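Local coordinates for protein metallophosphoesterase (PDB 3RQZ) that probably hydrolyses phosphate esters as a member of the metallophosphoesterase superfamily, with two zinc ions bound in its active site, at residues R44-V49 against T90-A95; V115-P120 against V148-V153; D224-M229 against S237-L242. One frame throughout, in Å; residues are numbered along the deposited sequence.

In the fold
Interaction 2 is the fully buried contact of the three. It joins the turn after strand 113-116 to the loop that follows strand 145-147, and it holds two histidines of the zinc site. Interactions 1 and 3 lie nearer the surface and pack helices, the first through helix 45-55 and the end of helix 85-92, the second through the antiparallel pair 222-232 and 236-244. They meet each other where Arg44 packs on Gln228. The chemistry follows the place: long polar side chains, one arginine and one glutamine, each give a hydrogen bond to a backbone carbonyl beside apolar packing in interactions 1 and 3, whereas interaction 2 relies on one backbone hydrogen bond, a bridging water and imidazole rings.

Interaction 1 (R44-V49 against T90-A95); sequences RPRECV and TMQLQA
Arg46 NH1 donates to the backbone oxygen Gln92 O across 2.9 Å, and the bond is nearly straight, 169° at the hydrogen. Both partners are well oriented: the oxygen sits at the edge of the guanidinium, in its plane, while the nitrogen approaches in the carbonyl plane, on a lone pair. The arginine gets there by running straight through chi2 and then bending at chi3 (-64°), which curls the guanidinium back toward the other segment. Its methylenes follow the same path, and Arg46 CD comes within 3.1 Å of Gln92 O. An arginine suits this partly exposed position because its aliphatic stem packs while its charged end serves a carbonyl where the chain passes from one helix to the next.

The amide of Gln94 also touches the stem, lying obliquely to the guanidinium, with OE1 3.6 Å from Arg46 CD and the two planes 47° apart. This is a looser contact of an exposed side chain.

Apolar contacts fill in beneath. Pro45 CG rests 3.7 Å from Gln92 CB, and Pro45 CB meets Leu93 CD2 at 4.1 Å. Proline is at home in the first turn of a helix, where its nitrogen needs no hydrogen to give, and Arg44 just before it takes the N-cap position.

Around the contact, Arg46 and Val49 of helix 45-55 also touch His97 of helix 95-103. Leu93 reaches Leu98 of that helix and Cys69 of helix 64-69, while Pro45 closes against Ala14 and Val39 in the loops beside it.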
loop_
_atom_site.group_PDB
_atom_site.type_symbol
_atom_site.label_atom_id
_atom_site.label_comp_id
_atom_site.label_asym_id
_atom_site.label_seq_id
_atom_site.Cartn_x
_atom_site.Cartn_y
_atom_site.Cartn_z
ATOM N N ARG A 44 -3.552 -13.802 5.821
ATOM C CA ARG A 44 -2.558 -14.529 5.020
ATOM C C ARG A 44 -1.232 -13.786 4.915
ATOM O O ARG A 44 -0.769 -13.502 3.802
ATOM C CB ARG A 44 -3.112 -14.876 3.610
ATOM C CG ARG A 44 -4.279 -15.912 3.571
ATOM C CD ARG A 44 -3.847 -17.320 4.017
ATOM N NE ARG A 44 -4.950 -18.303 4.021
ATOM C CZ ARG A 44 -5.686 -18.622 5.079
ATOM N NH1 ARG A 44 -5.484 -18.006 6.242
ATOM N NH2 ARG A 44 -6.655 -19.543 4.968
ATOM N N PRO A 45 -0.605 -13.463 6.065
ATOM C CA PRO A 45 0.659 -12.703 5.960
ATOM C C PRO A 45 1.797 -13.441 5.257
ATOM O O PRO A 45 2.526 -12.806 4.470
ATOM C CB PRO A 45 1.010 -12.369 7.423
ATOM C CG PRO A 45 0.220 -13.416 8.240
ATOM C CD PRO A 45 -1.031 -13.643 7.464
ATOM N N ARG A 46 1.963 -14.752 5.489
ATOM C CA ARG A 46 3.075 -15.461 4.843
ATOM C C ARG A 46 2.931 -15.432 3.334
ATOM O O ARG A 46 3.880 -15.127 2.608
ATOM C CB ARG A 46 3.159 -16.912 5.315
ATOM C CG ARG A 46 3.637 -17.037 6.743
ATOM C CD ARG A 46 3.977 -18.512 7.084
ATOM N NE ARG A 46 2.773 -19.333 7.003
ATOM C CZ ARG A 46 1.927 -19.546 8.015
ATOM N NH1 ARG A 46 2.166 -19.028 9.219
ATOM N NH2 ARG A 46 0.842 -20.297 7.833
ATOM N N GLU A 47 1.728 -15.771 2.871
ATOM C CA GLU A 47 1.474 -15.900 1.438
ATOM C C GLU A 47 1.649 -14.535 0.735
ATOM O O GLU A 47 2.169 -14.465 -0.399
ATOM C CB GLU A 47 0.053 -16.472 1.219
ATOM C CG GLU A 47 -0.150 -17.918 1.685
ATOM C CD GLU A 47 -0.493 -18.062 3.182
ATOM O OE1 GLU A 47 -0.517 -17.064 3.949
ATOM O OE2 GLU A 47 -0.717 -19.199 3.611
ATOM N N CYS A 48 1.252 -13.446 1.404
ATOM C CA CYS A 48 1.390 -12.128 0.804
ATOM C C CYS A 48 2.858 -11.710 0.742
ATOM O O CYS A 48 3.284 -11.153 -0.272
ATOM C CB CYS A 48 0.502 -11.064 1.471
ATOM S SG CYS A 48 -1.266 -11.328 1.185
ATOM N N VAL A 49 3.643 -12.012 1.784
ATOM C CA VAL A 49 5.076 -11.712 1.738
ATOM C C VAL A 49 5.759 -12.516 0.627
ATOM O O VAL A 49 6.599 -11.991 -0.110
ATOM C CB VAL A 49 5.792 -12.011 3.106
ATOM C CG1 VAL A 49 7.324 -11.988 2.954
ATOM C CG2 VAL A 49 5.357 -11.033 4.153
ATOM N N THR A 90 2.841 -11.468 13.921
ATOM C CA THR A 90 4.250 -11.703 14.190
ATOM C C THR A 90 4.539 -13.200 14.259
ATOM O O THR A 90 5.491 -13.679 13.644
ATOM C CB THR A 90 4.702 -11.037 15.533
ATOM O OG1 THR A 90 4.166 -9.714 15.627
ATOM C CG2 THR A 90 6.203 -10.971 15.605
HETATM N N MSE A 91 3.693 -13.930 14.991
HETATM C CA MSE A 91 3.830 -15.389 15.174
HETATM C C MSE A 91 3.645 -16.208 13.887
HETATM O O MSE A 91 4.018 -17.368 13.849
HETATM C CB MSE A 91 2.893 -15.921 16.289
HETATM C CG MSE A 91 3.241 -15.440 17.697
HETATM SE SE MSE A 91 5.163 -15.413 18.136
HETATM C CE MSE A 91 5.457 -17.325 18.336
ATOM N N GLN A 92 3.063 -15.618 12.840
ATOM C CA GLN A 92 2.893 -16.316 11.571
ATOM C C GLN A 92 4.173 -16.315 10.733
ATOM O O GLN A 92 4.368 -17.194 9.909
ATOM C CB GLN A 92 1.750 -15.707 10.751
ATOM C CG GLN A 92 0.390 -15.590 11.493
ATOM C CD GLN A 92 0.020 -16.818 12.286
ATOM O OE1 GLN A 92 -0.120 -16.767 13.529
ATOM N NE2 GLN A 92 -0.124 -17.942 11.592
ATOM N N LEU A 93 5.029 -15.327 10.955
ATOM C CA LEU A 93 6.193 -15.108 10.115
ATOM C C LEU A 93 7.329 -16.084 10.450
ATOM O O LEU A 93 7.697 -16.271 11.617
ATOM C CB LEU A 93 6.651 -13.653 10.225
ATOM C CG LEU A 93 5.573 -12.619 9.897
ATOM C CD1 LEU A 93 6.150 -11.187 10.023
ATOM C CD2 LEU A 93 4.920 -12.855 8.508
ATOM N N GLN A 94 7.839 -16.743 9.422
ATOM C CA GLN A 94 8.982 -17.652 9.582
ATOM C C GLN A 94 10.286 -16.935 9.180
ATOM O O GLN A 94 10.226 -15.773 8.753
ATOM C CB GLN A 94 8.715 -18.894 8.750
ATOM C CG GLN A 94 7.479 -19.631 9.252
ATOM C CD GLN A 94 7.045 -20.719 8.314
ATOM O OE1 GLN A 94 6.954 -20.506 7.097
ATOM N NE2 GLN A 94 6.777 -21.907 8.867
ATOM N N ALA A 95 11.444 -17.602 9.303
ATOM C CA ALA A 95 12.736 -16.937 9.071
ATOM C C ALA A 95 12.811 -16.193 7.729
ATOM O O ALA A 95 13.215 -15.044 7.679
ATOM C CB ALA A 95 13.928 -17.931 9.228
#

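Interaction 2 (V115-P120 against V148-V153); sequences VVHGSP and VGHTHV. With ZN (zinc ion), chain D.
His117 O accepts a hydrogen bond from Gly149 N at 2.8 Å, the donor standing 44° out of the carbonyl plane. A water adds a second polar link, donating to Gly118 O and Gly149 O, and Val148 CA gives a nearly straight C-H...O contact (3.4 Å) to Val116 O.

Val116 and Val148 run alongside one another, CG2 of the first 3.7 Å from CG1 of the second.

In the aromatic part, His117 turns its ring away from its own backbone N (chi1 179°) and under His150, whose CB sits over one face, 3.9 Å from the centroid. The ring planes are 48° apart, and His117 NE2 and His150 ND1 come within 3.2 Å but are not hydrogen-bonded, since each ring donates through its other nitrogen, His117 ND1 to Leu35 O and His150 NE2 to Trp125 O. Replacing His117 by an alanine is likely to leave Leu35 O without this partner and His150 CB without a ring face.

His152 NE2 binds one zinc ion at 2.3 Å, completed by Asp11, His13, Asp37 and a water; His150 serves the other, which Asp37 and Asp11 also bind. Backbone bond and ring packing thus help to place His150 in a calcineurin-like dinuclear site.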
loop_
_atom_site.group_PDB
_atom_site.type_symbol
_atom_site.label_atom_id
_atom_site.label_comp_id
_atom_site.label_asym_id
_atom_site.label_seq_id
_atom_site.Cartn_x
_atom_site.Cartn_y
_atom_site.Cartn_z
ATOM N N VAL A 115 9.710 6.671 -3.774
ATOM C CA VAL A 115 8.648 5.796 -3.253
ATOM C C VAL A 115 8.889 5.537 -1.757
ATOM O O VAL A 115 10.009 5.145 -1.359
ATOM C CB VAL A 115 8.615 4.434 -3.991
ATOM C CG1 VAL A 115 7.478 3.522 -3.357
ATOM C CG2 VAL A 115 8.417 4.633 -5.511
ATOM N N VAL A 116 7.865 5.809 -0.945
ATOM C CA VAL A 116 7.879 5.602 0.503
ATOM C C VAL A 116 6.494 5.087 0.920
ATOM O O VAL A 116 5.505 5.176 0.177
ATOM C CB VAL A 116 8.154 6.922 1.300
ATOM C CG1 VAL A 116 9.619 7.410 1.099
ATOM C CG2 VAL A 116 7.148 8.047 0.873
ATOM N N HIS A 117 6.419 4.537 2.123
ATOM C CA HIS A 117 5.155 4.074 2.607
ATOM C C HIS A 117 4.270 5.236 3.054
ATOM O O HIS A 117 3.072 5.250 2.794
ATOM C CB HIS A 117 5.372 3.136 3.800
ATOM C CG HIS A 117 4.090 2.630 4.373
ATOM N ND1 HIS A 117 3.269 1.776 3.673
ATOM C CD2 HIS A 117 3.474 2.869 5.560
ATOM C CE1 HIS A 117 2.197 1.507 4.404
ATOM N NE2 HIS A 117 2.303 2.153 5.557
ATOM N N GLY A 118 4.852 6.170 3.782
ATOM C CA GLY A 118 4.074 7.232 4.434
ATOM C C GLY A 118 4.341 8.582 3.788
ATOM O O GLY A 118 3.526 9.094 3.019
ATOM N N SER A 119 5.492 9.174 4.071
ATOM C CA SER A 119 5.772 10.459 3.476
ATOM C C SER A 119 7.269 10.641 3.262
ATOM O O SER A 119 8.080 9.990 3.944
ATOM C CB SER A 119 5.225 11.588 4.356
ATOM O OG SER A 119 6.208 11.947 5.309
ATOM N N PRO A 120 7.667 11.511 2.314
ATOM C CA PRO A 120 9.126 11.642 2.184
ATOM C C PRO A 120 9.814 12.341 3.371
ATOM O O PRO A 120 11.040 12.181 3.560
ATOM C CB PRO A 120 9.302 12.396 0.853
ATOM C CG PRO A 120 7.992 12.983 0.551
ATOM C CD PRO A 120 6.965 12.071 1.143
ATOM N N VAL A 148 3.179 7.315 -2.479
ATOM C CA VAL A 148 2.989 7.066 -1.051
ATOM C C VAL A 148 1.773 6.163 -0.809
ATOM O O VAL A 148 0.908 6.063 -1.675
ATOM C CB VAL A 148 2.811 8.400 -0.261
ATOM C CG1 VAL A 148 3.965 9.371 -0.515
ATOM C CG2 VAL A 148 1.459 9.094 -0.596
ATOM N N GLY A 149 1.707 5.510 0.359
ATOM C CA GLY A 149 0.533 4.705 0.756
ATOM C C GLY A 149 0.019 5.149 2.119
ATOM O O GLY A 149 -0.170 6.370 2.353
ATOM N N HIS A 150 -0.247 4.159 2.983
ATOM C CA HIS A 150 -0.437 4.355 4.445
ATOM C C HIS A 150 -1.840 4.871 4.833
ATOM O O HIS A 150 -2.404 4.466 5.852
ATOM C CB HIS A 150 0.693 5.284 4.967
ATOM C CG HIS A 150 0.882 5.320 6.455
ATOM N ND1 HIS A 150 0.588 4.270 7.299
ATOM C CD2 HIS A 150 1.404 6.295 7.240
ATOM C CE1 HIS A 150 0.894 4.609 8.542
ATOM N NE2 HIS A 150 1.408 5.827 8.529
ATOM N N THR A 151 -2.438 5.732 4.028
ATOM C CA THR A 151 -3.776 6.211 4.360
ATOM C C THR A 151 -4.865 5.213 3.963
ATOM O O THR A 151 -5.966 5.251 4.503
ATOM C CB THR A 151 -4.074 7.527 3.623
ATOM O OG1 THR A 151 -3.973 7.265 2.216
ATOM C CG2 THR A 151 -3.059 8.610 4.000
ATOM N N HIS A 152 -4.568 4.341 2.999
ATOM C CA HIS A 152 -5.541 3.360 2.444
ATOM C C HIS A 152 -6.624 4.052 1.615
ATOM O O HIS A 152 -7.777 3.549 1.447
ATOM C CB HIS A 152 -6.190 2.496 3.534
ATOM C CG HIS A 152 -5.227 1.705 4.355
ATOM N ND1 HIS A 152 -5.638 0.691 5.193
ATOM C CD2 HIS A 152 -3.878 1.787 4.501
ATOM C CE1 HIS A 152 -4.588 0.180 5.815
ATOM N NE2 HIS A 152 -3.512 0.831 5.422
ATOM N N VAL A 153 -6.285 5.241 1.135
ATOM C CA VAL A 153 -7.207 5.996 0.286
ATOM C C VAL A 153 -6.437 6.481 -0.934
ATOM O O VAL A 153 -5.397 7.134 -0.789
ATOM C CB VAL A 153 -7.873 7.167 1.062
ATOM C CG1 VAL A 153 -8.856 7.991 0.138
ATOM C CG2 VAL A 153 -8.662 6.648 2.315
HETATM ZN ZN ZN D . -1.449 0.211 6.109
HETATM O O HOH W 1 0.663 8.953 3.177
HETATM O O HOH W 2 -2.105 0.782 8.400
#

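Interaction 3 (D224-M229 against S237-L242)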
loop_
_atom_site.group_PDB
_atom_site.type_symbol
_atom_site.label_atom_id
_atom_site.label_comp_id
_atom_site.label_asym_id
_atom_site.label_seq_id
_atom_site.Cartn_x
_atom_site.Cartn_y
_atom_site.Cartn_z
ATOM N N ASP A 224 -14.546 -14.496 1.537
ATOM C CA ASP A 224 -13.494 -15.520 1.659
ATOM C C ASP A 224 -12.390 -15.057 2.627
ATOM O O ASP A 224 -11.927 -15.828 3.480
ATOM C CB ASP A 224 -12.878 -15.856 0.291
ATOM C CG ASP A 224 -13.830 -16.615 -0.634
ATOM O OD1 ASP A 224 -14.982 -16.915 -0.249
ATOM O OD2 ASP A 224 -13.396 -16.905 -1.777
ATOM N N THR A 225 -11.971 -13.799 2.503
ATOM C CA THR A 225 -11.003 -13.232 3.447
ATOM C C THR A 225 -11.620 -13.237 4.855
ATOM O O THR A 225 -10.969 -13.609 5.833
ATOM C CB THR A 225 -10.589 -11.819 3.037
ATOM O OG1 THR A 225 -9.799 -11.902 1.853
ATOM C CG2 THR A 225 -9.770 -11.133 4.127
ATOM N N GLN A 226 -12.881 -12.821 4.939
ATOM C CA GLN A 226 -13.601 -12.817 6.206
ATOM C C GLN A 226 -13.663 -14.222 6.829
ATOM O O GLN A 226 -13.378 -14.376 8.012
ATOM C CB GLN A 226 -14.989 -12.207 6.038
ATOM C CG GLN A 226 -14.973 -10.679 5.851
ATOM C CD GLN A 226 -16.396 -10.140 5.796
ATOM O OE1 GLN A 226 -17.263 -10.778 5.214
ATOM N NE2 GLN A 226 -16.638 -8.981 6.408
ATOM N N ALA A 227 -13.967 -15.238 6.025
ATOM C CA ALA A 227 -13.957 -16.637 6.484
ATOM C C ALA A 227 -12.584 -17.062 7.031
ATOM O O ALA A 227 -12.481 -17.717 8.084
ATOM C CB ALA A 227 -14.389 -17.572 5.364
ATOM N N GLN A 228 -11.539 -16.686 6.311
ATOM C CA GLN A 228 -10.184 -17.026 6.691
ATOM C C GLN A 228 -9.798 -16.319 7.995
ATOM O O GLN A 228 -9.087 -16.884 8.808
ATOM C CB GLN A 228 -9.196 -16.613 5.584
ATOM C CG GLN A 228 -9.326 -17.396 4.284
ATOM C CD GLN A 228 -8.495 -16.804 3.154
ATOM O OE1 GLN A 228 -7.861 -15.736 3.294
ATOM N NE2 GLN A 228 -8.485 -17.496 2.017
HETATM N N MSE A 229 -10.228 -15.072 8.160
HETATM C CA MSE A 229 -9.987 -14.344 9.418
HETATM C C MSE A 229 -10.721 -14.965 10.604
HETATM O O MSE A 229 -10.139 -15.117 11.679
HETATM C CB MSE A 229 -10.358 -12.867 9.297
HETATM C CG MSE A 229 -9.450 -12.081 8.321
HETATM SE SE MSE A 229 -10.113 -10.296 7.980
HETATM C CE MSE A 229 -9.687 -9.546 9.725
ATOM N N SER A 237 -14.226 -6.939 14.890
ATOM C CA SER A 237 -14.155 -5.557 14.407
ATOM C C SER A 237 -13.277 -5.415 13.140
ATOM O O SER A 237 -13.551 -4.587 12.256
ATOM C CB SER A 237 -13.651 -4.640 15.521
ATOM O OG SER A 237 -12.247 -4.512 15.447
ATOM N N LEU A 238 -12.227 -6.224 13.039
ATOM C CA LEU A 238 -11.387 -6.196 11.840
ATOM C C LEU A 238 -12.064 -6.921 10.672
ATOM O O LEU A 238 -11.893 -6.541 9.500
ATOM C CB LEU A 238 -10.007 -6.805 12.107
ATOM C CG LEU A 238 -8.981 -6.001 12.916
ATOM C CD1 LEU A 238 -7.635 -6.753 12.930
ATOM C CD2 LEU A 238 -8.793 -4.548 12.378
ATOM N N VAL A 239 -12.819 -7.968 11.004
ATOM C CA VAL A 239 -13.492 -8.785 9.996
ATOM C C VAL A 239 -14.575 -7.947 9.298
ATOM O O VAL A 239 -14.649 -7.923 8.077
ATOM C CB VAL A 239 -14.064 -10.090 10.598
ATOM C CG1 VAL A 239 -14.813 -10.898 9.534
ATOM C CG2 VAL A 239 -12.942 -10.932 11.201
ATOM N N THR A 240 -15.378 -7.251 10.100
ATOM C CA THR A 240 -16.503 -6.454 9.604
ATOM C C THR A 240 -16.098 -5.257 8.740
ATOM O O THR A 240 -16.718 -5.004 7.705
ATOM C CB THR A 240 -17.383 -5.940 10.760
ATOM O OG1 THR A 240 -18.071 -7.043 11.369
ATOM C CG2 THR A 240 -18.402 -4.922 10.230
ATOM N N ARG A 241 -15.075 -4.517 9.168
ATOM C CA ARG A 241 -14.570 -3.335 8.416
ATOM C C ARG A 241 -14.443 -3.521 6.923
ATOM O O ARG A 241 -14.710 -2.586 6.157
ATOM C CB ARG A 241 -13.157 -2.962 8.823
ATOM C CG ARG A 241 -12.893 -2.652 10.231
ATOM C CD ARG A 241 -11.359 -2.570 10.329
ATOM N NE ARG A 241 -10.847 -1.433 9.575
ATOM C CZ ARG A 241 -10.090 -0.466 10.096
ATOM N NH1 ARG A 241 -9.750 -0.506 11.381
ATOM N NH2 ARG A 241 -9.670 0.541 9.333
ATOM N N LEU A 242 -13.984 -4.707 6.527
ATOM C CA LEU A 242 -13.714 -5.040 5.133
ATOM C C LEU A 242 -14.926 -4.975 4.237
ATOM O O LEU A 242 -14.800 -4.642 3.066
ATOM C CB LEU A 242 -13.101 -6.444 5.006
ATOM C CG LEU A 242 -11.679 -6.729 5.458
ATOM C CD1 LEU A 242 -11.370 -8.156 5.025
ATOM C CD2 LEU A 242 -10.631 -5.748 4.899
#
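Met229, a selenomethionine in this crystal, fills the tight side of the contact. Its chain runs outward and then bends at chi3 (72°), which lays CE against Leu238 CB at 3.6 Å, while SE is 3.9 Å from Leu242 CD1. Nearer the backbone, its CB meets Val239 CG2 at 3.7 Å. Long and unbranched, this side chain can thread between a leucine, a valine and a second leucine of the facing helix. The closest carbon pair is Thr225 CG2 and Leu242 CD1, at 3.5 Å, tighter than usual contact; the threonine hydroxyl bonds instead to Asn15, so that one residue serves both a polar and an apolar neighbour.

Toward solvent the packing gives way to a polar bridge. Gln226 extends beyond its CG along Val239 CG1, and its NE2 donates to Val239 O at 2.8 Å, 164° at the hydrogen. The acceptor lies near the amide plane, but the nitrogen stands well above the carbonyl plane.

The segments 224-229 and 237-242 run antiparallel (177°), their axes approaching to 9.6 Å, in a C-terminal helical hairpin. Its chemistry implies a division of labour: apolar packing closes the inner face, and one side-chain-to-backbone bond ties the partly exposed edge.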